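Long-range contacts in organophosphorus hydrolase (Pseudomonas pseudoalcaligenes, PDB 4LE6), which probably hydrolyses organophosphate triesters with a pair of zinc ions held in a metallo-beta-lactamase fold: residues Leu50-Val55 with Gly116-Asn121; Ala88-Leu93 with Leu295-Leu300; Leu102-Ala107 with Val135-Leu140; Glu130-Val135 with Pro158-Glu163; His226-Thr231 with Phe265-Asp270. One frame throughout, in Å; residues are numbered along the deposited sequence. Where two conformers were deposited one is given.

Interaction 1. Residues Leu50-Val55 with Gly116-Asn121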
# COMPACT_ATOMS: atom_id res chain seq x y z
N LEU A 50 2.91 -4.28 11.46
CA LEU A 50 3.24 -5.71 11.39
C LEU A 50 2.04 -6.53 10.93
O LEU A 50 0.97 -6.46 11.53
CB LEU A 50 3.66 -6.22 12.76
CG LEU A 50 4.89 -5.55 13.37
CD1 LEU A 50 5.06 -6.01 14.80
CD2 LEU A 50 6.13 -5.88 12.54
N TYR A 51 2.24 -7.34 9.90
CA TYR A 51 1.17 -8.13 9.29
C TYR A 51 1.08 -9.48 9.97
O TYR A 51 2.10 -10.15 10.14
CB TYR A 51 1.50 -8.31 7.82
CG TYR A 51 0.49 -9.00 6.96
CD1 TYR A 51 -0.79 -8.47 6.76
CD2 TYR A 51 0.83 -10.17 6.27
CE1 TYR A 51 -1.71 -9.11 5.92
CE2 TYR A 51 -0.09 -10.80 5.43
CZ TYR A 51 -1.34 -10.27 5.26
OH TYR A 51 -2.23 -10.92 4.42
N ASP A 52 -0.12 -9.91 10.37
CA ASP A 52 -0.30 -11.24 10.94
C ASP A 52 -0.68 -12.29 9.93
O ASP A 52 -0.55 -13.49 10.20
CB ASP A 52 -1.37 -11.26 12.04
CG ASP A 52 -1.24 -12.48 12.95
OD1 ASP A 52 -0.11 -12.76 13.41
OD2 ASP A 52 -2.24 -13.19 13.16
N GLY A 53 -1.19 -11.83 8.79
CA GLY A 53 -1.76 -12.71 7.80
C GLY A 53 -3.18 -12.27 7.47
O GLY A 53 -3.54 -11.11 7.66
N TYR A 54 -4.01 -13.20 7.01
CA TYR A 54 -5.38 -12.87 6.63
C TYR A 54 -6.35 -13.95 7.05
O TYR A 54 -5.96 -15.09 7.31
CB TYR A 54 -5.50 -12.67 5.11
CG TYR A 54 -5.15 -13.92 4.32
CD1 TYR A 54 -6.11 -14.88 4.01
CD2 TYR A 54 -3.85 -14.16 3.91
CE1 TYR A 54 -5.79 -16.02 3.31
CE2 TYR A 54 -3.52 -15.30 3.18
CZ TYR A 54 -4.49 -16.23 2.89
OH TYR A 54 -4.17 -17.36 2.18
N VAL A 55 -7.62 -13.58 7.12
CA VAL A 55 -8.69 -14.54 7.30
C VAL A 55 -9.82 -14.20 6.31
O VAL A 55 -10.11 -13.02 6.07
CB VAL A 55 -9.19 -14.51 8.76
CG1 VAL A 55 -9.67 -13.12 9.15
CG2 VAL A 55 -10.28 -15.54 8.96
N GLY A 116 -0.79 -15.66 12.20
CA GLY A 116 0.27 -15.98 13.15
C GLY A 116 1.68 -15.49 12.79
O GLY A 116 2.66 -16.00 13.32
N VAL A 117 1.77 -14.48 11.92
CA VAL A 117 3.06 -14.05 11.38
C VAL A 117 3.61 -12.77 12.00
O VAL A 117 4.70 -12.32 11.65
CB VAL A 117 2.97 -13.88 9.82
CG1 VAL A 117 4.34 -13.92 9.17
CG2 VAL A 117 2.11 -14.99 9.21
N VAL A 118 2.87 -12.17 12.93
CA VAL A 118 3.32 -10.93 13.56
C VAL A 118 4.71 -11.05 14.17
O VAL A 118 5.55 -10.17 13.95
CB VAL A 118 2.33 -10.43 14.64
CG1 VAL A 118 2.99 -9.40 15.55
CG2 VAL A 118 1.11 -9.83 13.99
N GLN A 119 4.97 -12.09 14.95
CA GLN A 119 6.27 -12.15 15.63
C GLN A 119 7.39 -12.31 14.58
O GLN A 119 8.48 -11.70 14.70
CB GLN A 119 6.31 -13.28 16.66
CG GLN A 119 7.50 -13.15 17.63
CD GLN A 119 7.63 -14.31 18.59
OE1 GLN A 119 8.73 -14.79 18.86
NE2 GLN A 119 6.51 -14.79 19.11
N THR A 120 7.09 -13.07 13.54
CA THR A 120 8.06 -13.31 12.46
C THR A 120 8.39 -11.99 11.77
O THR A 120 9.57 -11.64 11.57
CB THR A 120 7.50 -14.31 11.42
OG1 THR A 120 7.28 -15.57 12.06
CG2 THR A 120 8.47 -14.50 10.22
N ASN A 121 7.36 -11.21 11.48
CA ASN A 121 7.57 -9.90 10.90
C ASN A 121 8.22 -8.92 11.87
O ASN A 121 8.97 -8.03 11.46
CB ASN A 121 6.26 -9.34 10.34
CG ASN A 121 5.87 -10.02 9.04
OD1 ASN A 121 6.71 -10.25 8.17
ND2 ASN A 121 4.60 -10.39 8.92
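The carboxylate of D52 takes backbone N-H groups from the turn that leads into helix 118-124, and so fastens this helix of the metallo-beta-lactamase αβ/βα sandwich to strand 45-57. V118 N bonds to D52 OD1 at 3.1 Å, on the anti lone pair that faces away from the other oxygen. D52 OD2 is approached by G116 N from above the carboxylate plane, 3.0 Å away, and is also gripped by A107 N from the loop after strand 100-103. With its CG anti to the backbone N (chi1 -161°), the aspartate carries both oxygens across to the turn, while its own carbonyl O accepts V117 N at 3.1 Å. The CG2 methyl of V118 packs crosswise against D52, 3.5 Å from its CB. Further along the strand, the L50 methyl CD1 meets V118 CG1 at 4.0 Å and CD2 lies on the carbonyl of N121. Outside this shell, strand 85-95 pairs with strand 45-57, and the Y51 ring makes edge-to-face contacts with F297 and with F317 of the second subunit. N121 is held at both ends of its amide: OD1 accepts G36 N, and ND2 donates to Y51 O at 2.8 Å, the acceptor lying close to the amide plane.

Interaction 2. Residues Ala88-Leu93 with Leu295-Leu300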
# COMPACT_ATOMS: atom_id res chain seq x y z
N ALA A 88 -7.30 -8.58 6.37
CA ALA A 88 -5.99 -8.47 6.99
C ALA A 88 -6.15 -8.40 8.49
O ALA A 88 -7.19 -7.95 8.99
CB ALA A 88 -5.30 -7.21 6.50
N VAL A 89 -5.12 -8.85 9.20
CA VAL A 89 -5.03 -8.70 10.64
C VAL A 89 -3.66 -8.06 10.91
O VAL A 89 -2.63 -8.64 10.57
CB VAL A 89 -5.12 -10.06 11.34
CG1 VAL A 89 -4.92 -9.91 12.85
CG2 VAL A 89 -6.46 -10.72 11.04
N ASN A 90 -3.67 -6.86 11.48
CA ASN A 90 -2.44 -6.12 11.71
C ASN A 90 -2.16 -5.87 13.19
O ASN A 90 -3.08 -5.81 14.02
CB ASN A 90 -2.49 -4.77 10.99
CG ASN A 90 -2.87 -4.90 9.54
OD1 ASN A 90 -2.35 -5.74 8.80
ND2 ASN A 90 -3.77 -4.03 9.10
N ALA A 91 -0.89 -5.73 13.53
CA ALA A 91 -0.50 -5.26 14.86
C ALA A 91 0.49 -4.11 14.66
O ALA A 91 0.98 -3.90 13.54
CB ALA A 91 0.11 -6.36 15.65
N TYR A 92 0.77 -3.36 15.72
CA TYR A 92 1.64 -2.19 15.57
C TYR A 92 2.69 -2.08 16.66
O TYR A 92 2.37 -2.22 17.82
CB TYR A 92 0.78 -0.93 15.50
CG TYR A 92 -0.11 -1.00 14.29
CD1 TYR A 92 0.35 -0.58 13.05
CD2 TYR A 92 -1.37 -1.58 14.37
CE1 TYR A 92 -0.44 -0.67 11.94
CE2 TYR A 92 -2.16 -1.68 13.25
CZ TYR A 92 -1.68 -1.24 12.04
OH TYR A 92 -2.46 -1.35 10.90
N LEU A 93 3.93 -1.82 16.26
CA LEU A 93 5.04 -1.74 17.20
C LEU A 93 5.54 -0.32 17.16
O LEU A 93 5.93 0.16 16.10
CB LEU A 93 6.15 -2.68 16.75
CG LEU A 93 7.42 -2.75 17.59
CD1 LEU A 93 7.11 -3.30 18.96
CD2 LEU A 93 8.44 -3.63 16.87
N LEU A 295 -7.65 -2.97 8.53
CA LEU A 295 -7.53 -2.18 7.31
C LEU A 295 -6.43 -2.84 6.46
O LEU A 295 -5.59 -3.55 7.01
CB LEU A 295 -7.19 -0.72 7.65
CG LEU A 295 -8.23 -0.03 8.53
CD1 LEU A 295 -7.79 1.39 8.87
CD2 LEU A 295 -9.61 -0.02 7.88
N PRO A 296 -6.47 -2.65 5.14
CA PRO A 296 -5.45 -3.25 4.27
C PRO A 296 -4.06 -2.86 4.72
O PRO A 296 -3.80 -1.68 4.99
CB PRO A 296 -5.79 -2.68 2.89
CG PRO A 296 -7.25 -2.34 2.98
CD PRO A 296 -7.42 -1.83 4.37
N PHE A 297 -3.20 -3.85 4.90
CA PHE A 297 -1.89 -3.65 5.49
C PHE A 297 -1.12 -2.65 4.64
O PHE A 297 -1.22 -2.71 3.41
CB PHE A 297 -1.13 -4.98 5.53
CG PHE A 297 0.25 -4.86 6.05
CD1 PHE A 297 0.48 -4.86 7.41
CD2 PHE A 297 1.31 -4.68 5.18
CE1 PHE A 297 1.76 -4.70 7.90
CE2 PHE A 297 2.59 -4.52 5.67
CZ PHE A 297 2.81 -4.53 7.04
N PRO A 298 -0.32 -1.76 5.26
CA PRO A 298 0.06 -1.59 6.66
C PRO A 298 -1.03 -1.01 7.59
O PRO A 298 -0.80 -0.87 8.78
CB PRO A 298 1.25 -0.62 6.58
CG PRO A 298 1.02 0.16 5.37
CD PRO A 298 0.37 -0.79 4.39
N GLY A 299 -2.18 -0.68 7.04
CA GLY A 299 -3.29 -0.22 7.86
C GLY A 299 -3.12 1.20 8.36
O GLY A 299 -3.80 1.63 9.29
N LEU A 300 -2.20 1.94 7.73
CA LEU A 300 -1.88 3.30 8.13
C LEU A 300 -2.46 4.31 7.14
O LEU A 300 -2.39 4.10 5.93
CB LEU A 300 -0.37 3.48 8.19
CG LEU A 300 0.31 2.71 9.30
CD1 LEU A 300 1.82 2.68 9.06
CD2 LEU A 300 -0.02 3.34 10.65
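N90 reaches from strand 85-95 into the loop 295-300, and its amide meets the backbone of L295 with one end and the ring of F297 with the other. From CB, CG stands beside the backbone N and anti to the carbonyl carbon (chi1 -51°), which directs the amide at the loop. CG lies near the plane of the F297 ring at its edge, 4.0 Å from CD1, with amide and ring planes 58° apart. OD1 comes closer to the same edge, 3.3 Å from F297 CD1, and this buried oxygen has no hydrogen-bond partner in the model. ND2 donates to L295 O at 2.8 Å, nearly in the amide plane, and to G292 O. Two residues on, the Y92 hydroxyl donates to P298 O at 2.7 Å; this carbonyl oxygen lies at the ring edge. G299 CA lies 3.3 Å from Y92 OH. The peptide before P298 is cis, and P298 CB lies over one face of the F297 ring. The loop links strands 289-292 and 300-305 of one sheet of the αβ/βα sandwich while lying against strand 85-95 of the other, just after the zinc ligand H294.

Interaction 3. Residues Leu102-Ala107 with Val135-Leu140. With ZN (zinc ion), chain J.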
# COMPACT_ATOMS: atom_id res chain seq x y z
N LEU A 102 4.14 -2.78 21.87
CA LEU A 102 3.43 -3.53 20.85
C LEU A 102 1.92 -3.44 21.11
O LEU A 102 1.48 -3.70 22.23
CB LEU A 102 3.91 -4.99 20.88
CG LEU A 102 3.19 -5.94 19.93
CD1 LEU A 102 3.40 -5.50 18.48
CD2 LEU A 102 3.67 -7.37 20.15
N ILE A 103 1.14 -3.04 20.11
CA ILE A 103 -0.31 -3.01 20.22
C ILE A 103 -0.90 -4.16 19.39
O ILE A 103 -0.73 -4.19 18.16
CB ILE A 103 -0.90 -1.68 19.72
CG1 ILE A 103 -0.22 -0.50 20.41
CG2 ILE A 103 -2.39 -1.63 20.00
CD1 ILE A 103 0.99 0.06 19.67
N ASP A 104 -1.58 -5.07 20.10
CA ASP A 104 -2.12 -6.33 19.59
C ASP A 104 -1.01 -7.25 19.12
O ASP A 104 0.13 -6.83 18.99
CB ASP A 104 -3.20 -6.08 18.54
CG ASP A 104 -4.45 -5.47 19.15
OD1 ASP A 104 -4.58 -5.56 20.39
OD2 ASP A 104 -5.30 -4.94 18.40
N THR A 105 -1.34 -8.52 18.92
CA THR A 105 -0.32 -9.54 18.73
C THR A 105 -0.67 -10.56 17.68
O THR A 105 0.04 -11.56 17.51
CB THR A 105 -0.06 -10.33 20.04
OG1 THR A 105 -1.19 -11.14 20.36
CG2 THR A 105 0.24 -9.38 21.16
N GLY A 106 -1.73 -10.30 16.93
CA GLY A 106 -2.19 -11.26 15.95
C GLY A 106 -2.79 -12.50 16.61
O GLY A 106 -3.12 -12.48 17.80
N ALA A 107 -2.93 -13.57 15.82
CA ALA A 107 -3.77 -14.71 16.18
C ALA A 107 -3.00 -15.97 16.53
O ALA A 107 -3.60 -16.98 16.86
CB ALA A 107 -4.72 -15.02 15.04
N VAL A 135 2.96 -4.51 26.11
CA VAL A 135 1.99 -4.94 25.12
C VAL A 135 0.63 -4.35 25.50
O VAL A 135 0.18 -4.54 26.62
CB VAL A 135 1.88 -6.47 25.04
CG1 VAL A 135 0.77 -6.89 24.06
CG2 VAL A 135 3.21 -7.09 24.61
N LEU A 136 0.00 -3.61 24.58
CA LEU A 136 -1.34 -3.06 24.81
C LEU A 136 -2.32 -3.83 23.94
O LEU A 136 -2.13 -3.93 22.73
CB LEU A 136 -1.41 -1.58 24.43
CG LEU A 136 -0.29 -0.68 24.95
CD1 LEU A 136 -0.37 0.70 24.31
CD2 LEU A 136 -0.35 -0.59 26.46
N LEU A 137 -3.38 -4.37 24.53
CA LEU A 137 -4.39 -5.07 23.74
C LEU A 137 -5.59 -4.17 23.54
O LEU A 137 -6.12 -3.63 24.52
CB LEU A 137 -4.85 -6.33 24.48
CG LEU A 137 -3.80 -7.42 24.67
CD1 LEU A 137 -4.43 -8.57 25.44
CD2 LEU A 137 -3.27 -7.88 23.33
N THR A 138 -6.04 -4.01 22.28
CA THR A 138 -7.26 -3.22 22.05
C THR A 138 -8.46 -3.96 22.64
O THR A 138 -9.36 -3.34 23.17
CB THR A 138 -7.50 -2.91 20.56
OG1 THR A 138 -7.56 -4.13 19.81
CG2 THR A 138 -6.37 -2.06 20.04
N HIS A 139 -8.44 -5.29 22.54
CA HIS A 139 -9.48 -6.14 23.10
C HIS A 139 -8.98 -7.58 23.09
O HIS A 139 -7.90 -7.86 22.57
CB HIS A 139 -10.82 -6.01 22.33
CG HIS A 139 -10.76 -6.38 20.88
ND1 HIS A 139 -9.88 -5.80 19.99
CD2 HIS A 139 -11.53 -7.22 20.14
CE1 HIS A 139 -10.09 -6.29 18.78
NE2 HIS A 139 -11.08 -7.16 18.85
N LEU A 140 -9.78 -8.49 23.63
CA LEU A 140 -9.30 -9.85 23.92
C LEU A 140 -9.65 -10.89 22.87
O LEU A 140 -9.47 -12.11 23.09
CB LEU A 140 -9.83 -10.31 25.29
CG LEU A 140 -9.33 -9.47 26.47
CD1 LEU A 140 -9.86 -10.03 27.80
CD2 LEU A 140 -7.80 -9.37 26.47
ZN ZN J . -12.36 -8.11 17.35
O HOH W 1 -11.26 -9.35 16.01
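D104 and T138 approach at about a right angle, and the carboxylate takes both the main-chain and side-chain donors of the threonine. T138 N bonds to D104 OD1 at 2.8 Å from the syn side, slightly out of the carboxylate plane, while T138 OG1 donates to the syn lone pair of OD2, also at 2.8 Å. The threonine hydroxyl sits between the backbone N and the carbonyl carbon (chi1 57°), where it also accepts H139 ND1 at 2.9 Å, almost in the imidazole plane. That bond helps fix the rotation of a ring whose NE2 binds zinc at 2.2 Å. D104 is second-shell to H144 directly, OD2 accepting H144 ND1, but backs H139 through T138. Behind it the chains pair as parallel strands, L136 N bonding to L102 O and D104 N to L136 O. I103 and L136 run alongside each other on one face of the sheet, I103 CG1 4.1 Å from L136 CD1; on the side of V135, the T105 methyl CG2 meets V135 CG1 at 3.9 Å, the side chains nearly perpendicular. Strand 100-103, helix 118-124 and strand 134-136 form a beta-alpha-beta unit, whose second strand runs into the HxHxDH zinc-binding motif of the metallo-beta-lactamase superfamily.

Interaction 4. Residues Glu130-Val135 with Pro158-Glu163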
# COMPACT_ATOMS: atom_id res chain seq x y z
N GLU A 130 12.01 -10.16 22.90
CA GLU A 130 12.55 -9.89 24.23
C GLU A 130 12.69 -8.40 24.51
O GLU A 130 12.79 -8.00 25.67
CB GLU A 130 13.92 -10.56 24.40
CG GLU A 130 13.86 -12.08 24.45
CD GLU A 130 13.67 -12.72 23.08
OE1 GLU A 130 13.84 -12.04 22.03
OE2 GLU A 130 13.35 -13.93 23.05
N GLN A 131 12.69 -7.58 23.46
CA GLN A 131 12.83 -6.12 23.62
C GLN A 131 11.52 -5.40 23.93
O GLN A 131 11.51 -4.24 24.35
CB GLN A 131 13.44 -5.50 22.35
CG GLN A 131 14.87 -5.96 22.04
CD GLN A 131 15.37 -5.44 20.70
OE1 GLN A 131 14.67 -5.52 19.69
NE2 GLN A 131 16.55 -4.85 20.69
N VAL A 132 10.40 -6.07 23.71
CA VAL A 132 9.12 -5.41 23.90
C VAL A 132 8.87 -5.30 25.40
O VAL A 132 8.82 -6.32 26.08
CB VAL A 132 8.00 -6.20 23.20
CG1 VAL A 132 6.62 -5.61 23.53
CG2 VAL A 132 8.24 -6.20 21.70
N ASP A 133 8.75 -4.08 25.91
CA ASP A 133 8.56 -3.86 27.35
C ASP A 133 7.09 -3.65 27.73
O ASP A 133 6.71 -3.76 28.89
CB ASP A 133 9.41 -2.68 27.86
CG ASP A 133 8.94 -1.34 27.30
OD1 ASP A 133 7.90 -0.82 27.77
OD2 ASP A 133 9.60 -0.80 26.40
N THR A 134 6.25 -3.37 26.74
CA THR A 134 4.82 -3.19 26.96
C THR A 134 4.03 -3.78 25.80
O THR A 134 4.40 -3.58 24.64
CB THR A 134 4.44 -1.71 27.04
OG1 THR A 134 5.25 -1.04 28.00
CG2 THR A 134 2.98 -1.56 27.45
N VAL A 135 2.96 -4.51 26.11
CA VAL A 135 1.99 -4.94 25.12
C VAL A 135 0.63 -4.35 25.50
O VAL A 135 0.18 -4.54 26.62
CB VAL A 135 1.88 -6.47 25.04
CG1 VAL A 135 0.77 -6.89 24.06
CG2 VAL A 135 3.21 -7.09 24.61
N PRO A 158 8.14 -12.11 26.65
CA PRO A 158 8.37 -12.52 28.05
C PRO A 158 8.78 -11.39 29.00
O PRO A 158 8.77 -11.60 30.21
CB PRO A 158 9.51 -13.53 27.93
CG PRO A 158 10.25 -13.12 26.70
CD PRO A 158 9.13 -12.71 25.74
N ASN A 159 9.20 -10.25 28.46
CA ASN A 159 9.63 -9.15 29.30
C ASN A 159 8.63 -8.00 29.33
O ASN A 159 8.92 -6.93 29.89
CB ASN A 159 11.00 -8.66 28.84
CG ASN A 159 12.03 -9.77 28.87
OD1 ASN A 159 12.04 -10.60 29.78
ND2 ASN A 159 12.89 -9.79 27.88
N ALA A 160 7.46 -8.22 28.74
CA ALA A 160 6.49 -7.16 28.56
C ALA A 160 5.48 -7.09 29.68
O ALA A 160 5.05 -8.11 30.23
CB ALA A 160 5.77 -7.30 27.22
N THR A 161 5.11 -5.87 30.01
CA THR A 161 3.94 -5.63 30.84
C THR A 161 2.75 -5.65 29.89
O THR A 161 2.75 -4.94 28.89
CB THR A 161 4.05 -4.29 31.53
OG1 THR A 161 5.19 -4.31 32.40
CG2 THR A 161 2.78 -3.97 32.34
N VAL A 162 1.75 -6.48 30.19
CA VAL A 162 0.59 -6.61 29.30
C VAL A 162 -0.61 -5.85 29.86
O VAL A 162 -1.08 -6.13 30.96
CB VAL A 162 0.21 -8.09 29.10
CG1 VAL A 162 -0.98 -8.21 28.13
CG2 VAL A 162 1.42 -8.87 28.57
N GLU A 163 -1.13 -4.90 29.08
CA GLU A 163 -2.26 -4.08 29.50
C GLU A 163 -3.55 -4.64 28.90
O GLU A 163 -3.73 -4.60 27.69
CB GLU A 163 -2.05 -2.64 29.04
CG GLU A 163 -3.29 -1.73 29.09
CD GLU A 163 -3.64 -1.26 30.48
OE1 GLU A 163 -4.62 -0.50 30.60
OE2 GLU A 163 -2.95 -1.64 31.45
O HOH W 2 9.13 -8.95 25.89
O HOH W 3 7.93 -4.72 31.20
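The CB of A160 sits at the centre of a small apolar group, 3.7 Å from V135 CG2 and 4.1 Å from V132 CG1. V135 turns CG2 toward the alanine because that methyl stands beside its backbone N, with CG1 anti (chi1 176°). Farther along, V162 CG2 approaches V135 CB on the same face of the sheet, and Y157 packs on V132. T134 and T161 occupy the other face. Around this centre the backbones pair as parallel strands: V135 N donates to T161 O, and V135 O accepts E163 N at 2.8 Å. T161 N donates to D133 O from well above the carbonyl plane, though the bond is straight at the hydrogen. These bonds join the first and last strands of the beta-alpha-beta unit made by strand 134-136, helix 142-145 and strand 161-163, strand 161-163 being the outermost of its sheet within the chain.

Toward the surface, where the chains have not yet become strands, water and a side-chain amide bridge them. Water 2 donates to V132 O and accepts N159 N; water 3 donates to D133 O and N159 O and accepts T161 OG1. Beyond them N159 ND2 reaches E130 O at 2.8 Å, in the carbonyl plane on a lone pair and with an N-H...O angle of 172°. The D133 carboxylate accepts L100 N on OD2 and both N99 ND2 and T134 OG1 on OD1. The sequence from strand pairing to water bridges implies that the backbone sets the register here, while solvent and the asparagine amide satisfy carbonyls ahead of the regular strand pairing.

Interaction 5. Residues His226-Thr231 with Phe265-Asp270. With ZN (zinc ion), chain J; EDO (1,2-ethanediol), chain H.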
# COMPACT_ATOMS: atom_id res chain seq x y z
N HIS A 226 -17.63 -3.19 20.09
CA HIS A 226 -17.15 -4.41 19.46
C HIS A 226 -16.89 -5.45 20.55
O HIS A 226 -17.32 -6.60 20.42
CB HIS A 226 -15.89 -4.11 18.65
CG HIS A 226 -15.26 -5.32 18.04
ND1 HIS A 226 -15.85 -6.06 17.03
CD2 HIS A 226 -14.06 -5.91 18.27
CE1 HIS A 226 -15.05 -7.04 16.67
NE2 HIS A 226 -13.95 -6.98 17.42
N THR A 227 -16.21 -5.06 21.62
CA THR A 227 -16.31 -5.75 22.90
C THR A 227 -16.58 -4.69 23.98
O THR A 227 -16.31 -3.51 23.77
CB THR A 227 -15.03 -6.51 23.30
OG1 THR A 227 -13.96 -5.58 23.49
CG2 THR A 227 -14.65 -7.53 22.24
N PRO A 228 -17.11 -5.12 25.13
CA PRO A 228 -17.41 -4.16 26.19
C PRO A 228 -16.20 -3.31 26.59
O PRO A 228 -16.34 -2.10 26.78
CB PRO A 228 -17.86 -5.05 27.36
CG PRO A 228 -18.35 -6.32 26.70
CD PRO A 228 -17.46 -6.50 25.51
N GLY A 229 -15.01 -3.91 26.64
CA GLY A 229 -13.82 -3.19 27.05
C GLY A 229 -13.01 -2.69 25.88
O GLY A 229 -11.85 -2.29 26.02
N HIS A 230 -13.60 -2.70 24.69
CA HIS A 230 -12.81 -2.40 23.51
C HIS A 230 -12.16 -1.02 23.65
O HIS A 230 -12.84 -0.05 23.96
CB HIS A 230 -13.65 -2.46 22.25
CG HIS A 230 -12.84 -2.24 21.03
ND1 HIS A 230 -12.57 -0.98 20.53
CD2 HIS A 230 -12.17 -3.11 20.24
CE1 HIS A 230 -11.81 -1.09 19.46
NE2 HIS A 230 -11.55 -2.38 19.27
N THR A 231 -10.85 -0.94 23.41
CA THR A 231 -10.08 0.28 23.67
C THR A 231 -9.13 0.62 22.53
O THR A 231 -8.49 -0.27 21.96
CB THR A 231 -9.23 0.13 24.96
OG1 THR A 231 -10.09 -0.18 26.06
CG2 THR A 231 -8.46 1.43 25.29
N PHE A 265 -20.28 -10.14 14.84
CA PHE A 265 -19.54 -10.50 16.05
C PHE A 265 -19.06 -9.28 16.87
O PHE A 265 -18.24 -9.42 17.78
CB PHE A 265 -18.38 -11.43 15.69
CG PHE A 265 -18.84 -12.77 15.20
CD1 PHE A 265 -19.75 -13.53 15.92
CD2 PHE A 265 -18.39 -13.28 13.99
CE1 PHE A 265 -20.18 -14.76 15.47
CE2 PHE A 265 -18.81 -14.51 13.54
CZ PHE A 265 -19.72 -15.25 14.27
N ASP A 266 -19.60 -8.10 16.56
CA ASP A 266 -19.64 -7.04 17.55
C ASP A 266 -20.48 -7.56 18.71
O ASP A 266 -21.59 -8.04 18.50
CB ASP A 266 -20.29 -5.77 16.98
CG ASP A 266 -19.44 -5.09 15.92
OD1 ASP A 266 -18.20 -5.17 15.99
OD2 ASP A 266 -20.03 -4.47 15.02
N VAL A 267 -19.98 -7.46 19.94
CA VAL A 267 -20.78 -7.90 21.09
C VAL A 267 -22.04 -7.05 21.24
O VAL A 267 -23.11 -7.56 21.54
CB VAL A 267 -19.98 -7.84 22.40
CG1 VAL A 267 -20.89 -8.14 23.61
CG2 VAL A 267 -18.81 -8.82 22.34
N ASP A 268 -21.90 -5.75 21.01
CA ASP A 268 -23.01 -4.82 21.05
C ASP A 268 -22.96 -3.91 19.81
O ASP A 268 -22.21 -2.93 19.78
CB ASP A 268 -22.92 -3.98 22.32
CG ASP A 268 -24.12 -3.10 22.52
OD1 ASP A 268 -24.68 -2.59 21.51
OD2 ASP A 268 -24.52 -2.97 23.68
N SER A 269 -23.77 -4.23 18.81
CA SER A 269 -23.60 -3.62 17.49
C SER A 269 -24.00 -2.14 17.46
O SER A 269 -23.33 -1.33 16.80
CB SER A 269 -24.37 -4.41 16.43
OG SER A 269 -25.74 -4.52 16.76
N ASP A 270 -25.06 -1.79 18.18
CA ASP A 270 -25.46 -0.39 18.34
C ASP A 270 -24.34 0.45 18.95
O ASP A 270 -23.97 1.50 18.44
CB ASP A 270 -26.69 -0.27 19.24
CG ASP A 270 -27.94 -0.84 18.60
OD1 ASP A 270 -27.92 -1.08 17.38
OD2 ASP A 270 -28.93 -1.03 19.33
ZN ZN J . -12.36 -8.11 17.35
C1 EDO H . -12.32 1.05 27.79
O1 EDO H . -11.33 2.08 27.69
C2 EDO H . -13.40 1.21 26.73
O2 EDO H . -14.03 -0.05 26.51
O HOH W 1 -11.26 -9.35 16.01
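The H226 imidazole meets D266 at one edge and zinc at another: ND1 donates to D266 OD1, and NE2 binds the metal at 2.0 Å. The bond from H226 ND1 to D266 OD1 is short and straight, 2.7 Å with an N-H...O angle of 167°. OD1 lies almost in the ring plane and is met nearly along its C-O axis, although ring and carboxylate planes stand 83° apart. Water 1, a further zinc ligand, also lies near the plane at the ring's edge. The rings of H141 and H139 meet that of H226, and both bind the same zinc, as does D247. CG anti to the backbone N (chi1 176°) sends the H226 ring to the metal. This histidine-carboxylate pair belongs to the dinuclear centre of the metallo-beta-lactamase fold, where D266 is a second-shell residue that helps fix the ring's rotation and would be expected to make the imidazole a stronger donor to zinc. D266 is itself held through OD2 by F263 N. The backbone adds a second link, V267 N to H226 O at 2.8 Å, with the donor above the carbonyl plane. V267 CG2 packs against T227 CA at 4.0 Å and, crosswise, P228 CD. Just beyond, D268 N-caps helix 269-286, its OD1 accepting Q271 N.

Interactions 1, 2 and 3 are buried, whereas 4 and 5 reach the surface. Interactions 1 to 4 all involve one mixed sheet: strands 45-57 and 85-95 are neighbours in it and link interactions 1 and 2, while strand 134-136 is shared by 3 and 4, with V135 common to both. Interaction 2 ties that sheet to the loop of the other. Near the metals the chemistry is dominated by carboxylates and histidines: interactions 3 and 5 supply H139 and H226 to one zinc, each steadied by a second-shell partner, and D52 of interaction 1 bonds to A107 of segment 102-107. At the sheet edge, interaction 4 relies instead on strand pairing, small apolar side chains and water.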